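Local coordinates for CYCLIN domain-containing protein (Chaetomium thermophilum, PDB 6Z3U) that probably regulates a cyclin-dependent serine/threonine kinase, as the cyclin subunit of a CAK complex with a kinase and a RING-type protein, at residues A212-Q215 / R216-I220; A10-R13 / Q14-Q17; L371-I374 / R375-A379. All blocks are in the same frame, centred on the assembly; numbering follows the deposited sequence.

Contact 1 of 3, residues A212-Q215 / R216-I220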
loop_
_atom_site.group_PDB
_atom_site.type_symbol
_atom_site.label_atom_id
_atom_site.label_comp_id
_atom_site.label_asym_id
_atom_site.label_seq_id
_atom_site.Cartn_x
_atom_site.Cartn_y
_atom_site.Cartn_z
ATOM N N ALA A 212 7.222 -29.688 6.351
ATOM C CA ALA A 212 8.448 -29.707 5.562
ATOM C C ALA A 212 8.272 -28.966 4.241
ATOM O O ALA A 212 9.155 -28.210 3.823
ATOM C CB ALA A 212 8.886 -31.150 5.310
ATOM N N ALA A 213 7.135 -29.167 3.570
ATOM C CA ALA A 213 6.899 -28.484 2.303
ATOM C C ALA A 213 6.872 -26.973 2.495
ATOM O O ALA A 213 7.491 -26.226 1.728
ATOM C CB ALA A 213 5.590 -28.971 1.681
ATOM N N GLU A 214 6.158 -26.502 3.523
ATOM C CA GLU A 214 6.067 -25.066 3.766
ATOM C C GLU A 214 7.428 -24.476 4.113
ATOM O O GLU A 214 7.793 -23.404 3.617
ATOM C CB GLU A 214 5.068 -24.782 4.888
ATOM C CG GLU A 214 4.904 -23.299 5.204
ATOM C CD GLU A 214 3.832 -23.034 6.245
ATOM O OE1 GLU A 214 3.751 -21.888 6.740
ATOM O OE2 GLU A 214 3.071 -23.968 6.571
ATOM N N GLN A 215 8.187 -25.156 4.976
ATOM C CA GLN A 215 9.498 -24.650 5.361
ATOM C C GLN A 215 10.378 -24.432 4.137
ATOM O O GLN A 215 10.983 -23.367 3.975
ATOM C CB GLN A 215 10.168 -25.622 6.333
ATOM C CG GLN A 215 9.502 -25.706 7.695
ATOM C CD GLN A 215 10.252 -26.617 8.649
ATOM O OE1 GLN A 215 9.991 -27.819 8.712
ATOM N NE2 GLN A 215 11.191 -26.047 9.395
ATOM N N ARG A 216 10.453 -25.431 3.257
ATOM C CA ARG A 216 11.316 -25.309 2.088
ATOM C C ARG A 216 10.772 -24.271 1.118
ATOM O O ARG A 216 11.510 -23.395 0.651
ATOM C CB ARG A 216 11.478 -26.662 1.397
ATOM C CG ARG A 216 12.385 -26.615 0.167
ATOM C CD ARG A 216 13.752 -26.048 0.522
ATOM N NE ARG A 216 14.667 -26.015 -0.613
ATOM C CZ ARG A 216 15.844 -25.399 -0.597
ATOM N NH1 ARG A 216 16.619 -25.417 -1.672
ATOM N NH2 ARG A 216 16.245 -24.758 0.494
ATOM N N ALA A 217 9.479 -24.357 0.797
ATOM C CA ALA A 217 8.883 -23.409 -0.137
ATOM C C ALA A 217 9.113 -21.970 0.301
ATOM O O ALA A 217 9.248 -21.079 -0.545
ATOM C CB ALA A 217 7.385 -23.683 -0.280
ATOM N N ARG A 218 9.160 -21.721 1.611
ATOM C CA ARG A 218 9.408 -20.364 2.087
ATOM C C ARG A 218 10.831 -19.917 1.770
ATOM O O ARG A 218 11.044 -18.784 1.321
ATOM C CB ARG A 218 9.138 -20.280 3.589
ATOM C CG ARG A 218 9.108 -18.857 4.111
ATOM C CD ARG A 218 8.469 -18.761 5.488
ATOM N NE ARG A 218 9.129 -19.630 6.458
ATOM C CZ ARG A 218 8.511 -20.504 7.250
ATOM N NH1 ARG A 218 7.189 -20.635 7.226
ATOM N NH2 ARG A 218 9.226 -21.242 8.086
ATOM N N GLU A 219 11.818 -20.788 1.995
ATOM C CA GLU A 219 13.194 -20.447 1.647
ATOM C C GLU A 219 13.347 -20.225 0.146
ATOM O O GLU A 219 14.109 -19.354 -0.285
ATOM C CB GLU A 219 14.150 -21.544 2.121
ATOM C CG GLU A 219 14.509 -21.481 3.603
ATOM C CD GLU A 219 15.134 -20.152 4.010
ATOM O OE1 GLU A 219 15.571 -19.394 3.116
ATOM O OE2 GLU A 219 15.184 -19.866 5.226
ATOM N N ILE A 220 12.641 -21.016 -0.665
ATOM C CA ILE A 220 12.669 -20.809 -2.110
ATOM C C ILE A 220 12.109 -19.435 -2.455
ATOM O O ILE A 220 12.709 -18.671 -3.219
ATOM C CB ILE A 220 11.897 -21.931 -2.828
ATOM C CG1 ILE A 220 12.552 -23.285 -2.537
ATOM C CG2 ILE A 220 11.838 -21.654 -4.328
ATOM C CD1 ILE A 220 11.868 -24.468 -3.196
#
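A213 and A217 meet one turn apart on the inner face of helix 207-221, in the second of the cyclin repeats, and here the contact is tight. A217 N donates a hydrogen bond to A213 O at 2.9 Å, and both alanines are buried. Their small methyl groups suit places where other helices press close: A213 touches L244 of helix 236-247, and A217 touches L192 of helix 189-200. R216 N to A212 O (3.1 Å) and R218 N to E214 O (3.0 Å) continue the regular helical bonding. On the solvent side A212 and Q215 are exposed, and the bond from E219 N to Q215 O is weak at 3.4 Å.

E214 is buried beside helix 189-200, where it touches I196, and R218 leaves the same flank toward solvent. E214 runs out extended, CG anti to the backbone N (chi1 -180°), whereas R218 bends at chi3 (56°), which turns its guanidinium back toward the glutamate. OE1 then approaches the guanidinium edge near its plane, but NH1 stays 3.7 Å from E214 OE1, a long salt bridge, and the carboxylate stands 75° to the guanidinium. Its OE2 is hydrogen-bonded to H24 of the RING-type domain-containing chain, while R216 and E219 pair with E335 and R337. With R193 also close to R218, the carboxylate probably offsets two neighbouring positive charges, so its attraction to R218 is better read as electrostatic and loose than as a directed bond.

Contact 2 of 3, residues A10-R13 / Q14-Q17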
loop_
_atom_site.group_PDB
_atom_site.type_symbol
_atom_site.label_atom_id
_atom_site.label_comp_id
_atom_site.label_asym_id
_atom_site.label_seq_id
_atom_site.Cartn_x
_atom_site.Cartn_y
_atom_site.Cartn_z
ATOM N N ALA A 10 -9.706 -10.781 -11.974
ATOM C CA ALA A 10 -10.021 -9.446 -12.470
ATOM C C ALA A 10 -9.460 -8.375 -11.545
ATOM O O ALA A 10 -8.899 -7.374 -12.007
ATOM C CB ALA A 10 -11.532 -9.285 -12.618
ATOM N N ARG A 11 -9.603 -8.568 -10.232
ATOM C CA ARG A 11 -9.090 -7.586 -9.283
ATOM C C ARG A 11 -7.570 -7.515 -9.319
ATOM O O ARG A 11 -7.000 -6.441 -9.099
ATOM C CB ARG A 11 -9.597 -7.909 -7.876
ATOM C CG ARG A 11 -9.224 -6.873 -6.821
ATOM C CD ARG A 11 -10.348 -6.680 -5.798
ATOM N NE ARG A 11 -10.414 -7.734 -4.784
ATOM C CZ ARG A 11 -10.152 -7.574 -3.485
ATOM N NH1 ARG A 11 -10.253 -8.611 -2.663
ATOM N NH2 ARG A 11 -9.793 -6.393 -2.999
ATOM N N TYR A 12 -6.898 -8.633 -9.602
ATOM C CA TYR A 12 -5.443 -8.596 -9.692
ATOM C C TYR A 12 -4.985 -7.762 -10.884
ATOM O O TYR A 12 -4.020 -6.996 -10.777
ATOM C CB TYR A 12 -4.876 -10.013 -9.792
ATOM C CG TYR A 12 -3.366 -10.036 -9.888
ATOM C CD1 TYR A 12 -2.578 -10.018 -8.745
ATOM C CD2 TYR A 12 -2.729 -10.059 -11.122
ATOM C CE1 TYR A 12 -1.198 -10.029 -8.829
ATOM C CE2 TYR A 12 -1.350 -10.070 -11.215
ATOM C CZ TYR A 12 -0.589 -10.054 -10.065
ATOM O OH TYR A 12 0.783 -10.066 -10.155
ATOM N N ARG A 13 -5.663 -7.894 -12.027
ATOM C CA ARG A 13 -5.256 -7.175 -13.228
ATOM C C ARG A 13 -5.392 -5.664 -13.102
ATOM O O ARG A 13 -4.939 -4.946 -14.000
ATOM C CB ARG A 13 -6.060 -7.651 -14.438
ATOM C CG ARG A 13 -5.683 -9.040 -14.919
ATOM C CD ARG A 13 -6.420 -9.405 -16.196
ATOM N NE ARG A 13 -6.399 -10.844 -16.452
ATOM C CZ ARG A 13 -7.446 -11.659 -16.328
ATOM N NH1 ARG A 13 -7.303 -12.951 -16.585
ATOM N NH2 ARG A 13 -8.633 -11.194 -15.956
ATOM N N GLN A 14 -5.997 -5.164 -12.029
ATOM C CA GLN A 14 -6.084 -3.729 -11.809
ATOM C C GLN A 14 -4.895 -3.185 -11.030
ATOM O O GLN A 14 -4.797 -1.967 -10.845
ATOM C CB GLN A 14 -7.383 -3.379 -11.084
ATOM C CG GLN A 14 -8.616 -3.883 -11.795
ATOM C CD GLN A 14 -9.840 -3.074 -11.453
ATOM O OE1 GLN A 14 -10.310 -3.078 -10.315
ATOM N NE2 GLN A 14 -10.369 -2.364 -12.443
ATOM N N SER A 15 -3.996 -4.050 -10.573
ATOM C CA SER A 15 -2.854 -3.608 -9.794
ATOM C C SER A 15 -1.792 -2.985 -10.692
ATOM O O SER A 15 -1.694 -3.287 -11.887
ATOM C CB SER A 15 -2.246 -4.784 -9.026
ATOM O OG SER A 15 -1.632 -5.706 -9.913
ATOM N N SER A 16 -0.985 -2.109 -10.098
ATOM C CA SER A 16 0.133 -1.532 -10.833
ATOM C C SER A 16 1.132 -2.607 -11.230
ATOM O O SER A 16 1.786 -2.495 -12.272
ATOM C CB SER A 16 0.811 -0.451 -9.992
ATOM O OG SER A 16 1.367 -0.994 -8.809
ATOM N N GLN A 17 1.250 -3.660 -10.420
ATOM C CA GLN A 17 2.179 -4.736 -10.738
ATOM C C GLN A 17 1.858 -5.375 -12.082
ATOM O O GLN A 17 2.769 -5.837 -12.781
ATOM C CB GLN A 17 2.151 -5.786 -9.627
ATOM C CG GLN A 17 3.066 -6.977 -9.866
ATOM C CD GLN A 17 3.433 -7.699 -8.582
ATOM O OE1 GLN A 17 3.560 -7.082 -7.525
ATOM N NE2 GLN A 17 3.602 -9.015 -8.669
#
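S15 and Y12 close a type I beta turn that joins helix 7-12 to helix 16-19, with S15 at the N-cap of the second helix. From its CB outward the serine keeps meeting one carbonyl. CB is 3.3 Å from Y12 O, and OG donates to that oxygen at 2.8 Å, nearly along the C=O axis. The first torsion (chi1 69°) sets OG between the backbone N and the carbonyl carbon of S15, a placing that turns the hydroxyl back to the turn. OG also lies over one face of the Y12 ring and takes a weak hydrogen bond from Y18 N, as befits a capping serine. The amide of S15 supplies the second grip on Y12 O, at 3.0 Å, coming from above the carbonyl plane. Two donors thus hold the carbonyl of the turn's first residue, and a short hydroxyl side chain suits a site where it must both donate and cap.

Q14, at the outer corner, gives only a weak bond from its N to R11 O, and its CG rests 3.5 Å from A10 O. The turn also faces both partner chains: R13 forms a salt bridge with E65 of the RING-type domain-containing chain, and Q14 O accepts from R146 of the kinase chain. The aromatic ring of Y12 is buried against P236 and K186 of its own chain. Beyond it stands Q17, whose amide plane is 82° from the ring; its OE1 accepts from K186 N, while NE2 lies 3.4 Å from Y12 OH.

Contact 3 of 3, residues L371-I374 / R375-A379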
loop_
_atom_site.group_PDB
_atom_site.type_symbol
_atom_site.label_atom_id
_atom_site.label_comp_id
_atom_site.label_asym_id
_atom_site.label_seq_id
_atom_site.Cartn_x
_atom_site.Cartn_y
_atom_site.Cartn_z
ATOM N N LEU A 371 24.400 15.381 -8.191
ATOM C CA LEU A 371 23.212 15.460 -9.034
ATOM C C LEU A 371 22.080 16.173 -8.305
ATOM O O LEU A 371 21.389 17.020 -8.885
ATOM C CB LEU A 371 22.776 14.055 -9.455
ATOM C CG LEU A 371 22.035 13.907 -10.788
ATOM C CD1 LEU A 371 21.371 12.534 -10.879
ATOM C CD2 LEU A 371 21.009 15.007 -10.993
ATOM N N GLN A 372 21.880 15.848 -7.028
ATOM C CA GLN A 372 20.843 16.517 -6.250
ATOM C C GLN A 372 21.182 17.985 -6.021
ATOM O O GLN A 372 20.293 18.844 -6.054
ATOM C CB GLN A 372 20.651 15.794 -4.917
ATOM C CG GLN A 372 19.477 16.308 -4.098
ATOM C CD GLN A 372 19.255 15.521 -2.816
ATOM O OE1 GLN A 372 18.127 15.406 -2.339
ATOM N NE2 GLN A 372 20.330 14.981 -2.252
ATOM N N ARG A 373 22.460 18.294 -5.789
ATOM C CA ARG A 373 22.850 19.669 -5.494
ATOM C C ARG A 373 22.524 20.594 -6.660
ATOM O O ARG A 373 21.955 21.675 -6.473
ATOM C CB ARG A 373 24.344 19.735 -5.167
ATOM C CG ARG A 373 24.784 21.053 -4.539
ATOM C CD ARG A 373 26.250 21.379 -4.821
ATOM N NE ARG A 373 26.397 22.433 -5.825
ATOM C CZ ARG A 373 26.874 22.263 -7.059
ATOM N NH1 ARG A 373 26.954 23.303 -7.878
ATOM N NH2 ARG A 373 27.275 21.069 -7.480
ATOM N N ILE A 374 22.886 20.186 -7.878
ATOM C CA ILE A 374 22.710 21.065 -9.027
ATOM C C ILE A 374 21.241 21.173 -9.411
ATOM O O ILE A 374 20.807 22.202 -9.942
ATOM C CB ILE A 374 23.567 20.571 -10.209
ATOM C CG1 ILE A 374 22.977 19.287 -10.798
ATOM C CG2 ILE A 374 25.011 20.344 -9.766
ATOM C CD1 ILE A 374 23.912 18.561 -11.754
ATOM N N ARG A 375 20.451 20.129 -9.155
ATOM C CA ARG A 375 19.033 20.186 -9.492
ATOM C C ARG A 375 18.243 21.015 -8.487
ATOM O O ARG A 375 17.210 21.589 -8.847
ATOM C CB ARG A 375 18.461 18.770 -9.599
ATOM C CG ARG A 375 18.993 18.014 -10.812
ATOM C CD ARG A 375 18.066 16.902 -11.278
ATOM N NE ARG A 375 18.226 16.660 -12.711
ATOM C CZ ARG A 375 17.908 15.527 -13.330
ATOM N NH1 ARG A 375 17.414 14.502 -12.650
ATOM N NH2 ARG A 375 18.091 15.419 -14.640
ATOM N N ARG A 376 18.704 21.094 -7.237
ATOM C CA ARG A 376 18.078 22.008 -6.287
ATOM C C ARG A 376 18.446 23.454 -6.598
ATOM O O ARG A 376 17.588 24.343 -6.555
ATOM C CB ARG A 376 18.483 21.654 -4.857
ATOM C CG ARG A 376 17.833 20.390 -4.319
ATOM C CD ARG A 376 18.124 20.200 -2.838
ATOM N NE ARG A 376 17.634 18.917 -2.341
ATOM C CZ ARG A 376 16.387 18.687 -1.940
ATOM N NH1 ARG A 376 15.478 19.653 -1.974
ATOM N NH2 ARG A 376 16.047 17.481 -1.504
ATOM N N GLU A 377 19.720 23.707 -6.913
ATOM C CA GLU A 377 20.144 25.059 -7.255
ATOM C C GLU A 377 19.568 25.515 -8.591
ATOM O O GLU A 377 19.323 26.712 -8.779
ATOM C CB GLU A 377 21.672 25.131 -7.276
ATOM C CG GLU A 377 22.314 24.891 -5.914
ATOM C CD GLU A 377 23.830 24.919 -5.963
ATOM O OE1 GLU A 377 24.464 24.498 -4.972
ATOM O OE2 GLU A 377 24.389 25.358 -6.992
ATOM N N GLN A 378 19.347 24.587 -9.529
ATOM C CA GLN A 378 18.711 24.954 -10.791
ATOM C C GLN A 378 17.257 25.369 -10.595
ATOM O O GLN A 378 16.758 26.230 -11.328
ATOM C CB GLN A 378 18.788 23.792 -11.782
ATOM C CG GLN A 378 20.095 23.703 -12.544
ATOM C CD GLN A 378 20.253 22.382 -13.273
ATOM O OE1 GLN A 378 19.541 21.416 -12.995
ATOM N NE2 GLN A 378 21.187 22.336 -14.218
ATOM N N ALA A 379 16.564 24.773 -9.621
ATOM C CA ALA A 379 15.171 25.127 -9.384
ATOM C C ALA A 379 15.040 26.416 -8.582
ATOM O O ALA A 379 14.071 27.160 -8.767
ATOM C CB ALA A 379 14.456 23.987 -8.659
#
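The guanidinium of R375 carries L371 CD2 over one face, the methyl lying 3.9 Å from CZ of R375. The other two flat groups are met at the edge, R373 by E377 OE1 and R376 by Q372 OE1, both oxygens somewhat tilted from the guanidinium plane.

The pair R373 and E377 is a salt bridge. R373 NE donates to E377 OE1 at 3.0 Å from above the carboxylate plane, and NH1 adds a weak bond to OE2, with the two flat groups 72° apart. A bend at chi3 of R373 (105°) brings the guanidinium round to E377, and E370 takes the other terminal nitrogen, NH2. Q372 and R376 run side by side, and NH2 of the arginine reaches Q372 OE1 at 3.1 Å from above the amide carbonyl plane (38° out of it), while its NH1 binds Q127 of the kinase chain. A glutamine suits this place because its long, flexible chain carries an amide oxygen that can accept from an arginine one turn on.

L371 and R375 also lie alongside each other, L371 CD2 being 3.5 Å from R375 CD. A branched aliphatic residue covers the arginine's stem and one face, leaving the polar tip to E82 of the kinase chain in a salt bridge. Helix 368-380 belongs to an all-helical chain, which has no strands; here it meets loops of its own chain: L371 rests on Y130, just before helix 132-146, and Q372 on A170, between helix 166-169 and helix 172-178.

All three contacts are local, but their surroundings differ. Contacts 1 and 2 are both partly buried. Contact 1 is a helix turn packed on helices 189-200 and 236-247, where A213 and A217 face inward and the buried E214 is satisfied partly by H24 of the RING-type chain. Contact 2 joins two short N-terminal helices; its chemistry is backbone capping by a hydroxyl, with P236 at the start of helix 236-247 linking it to the helix that also packs on contact 1. Contact 3 is a surface contact near the C-terminus, about 48 Å from contact 1 between centres, and rests on arginine pairings. Contacts 2 and 3 both meet the kinase chain, whereas contacts 1 and 2 both meet the RING-type chain.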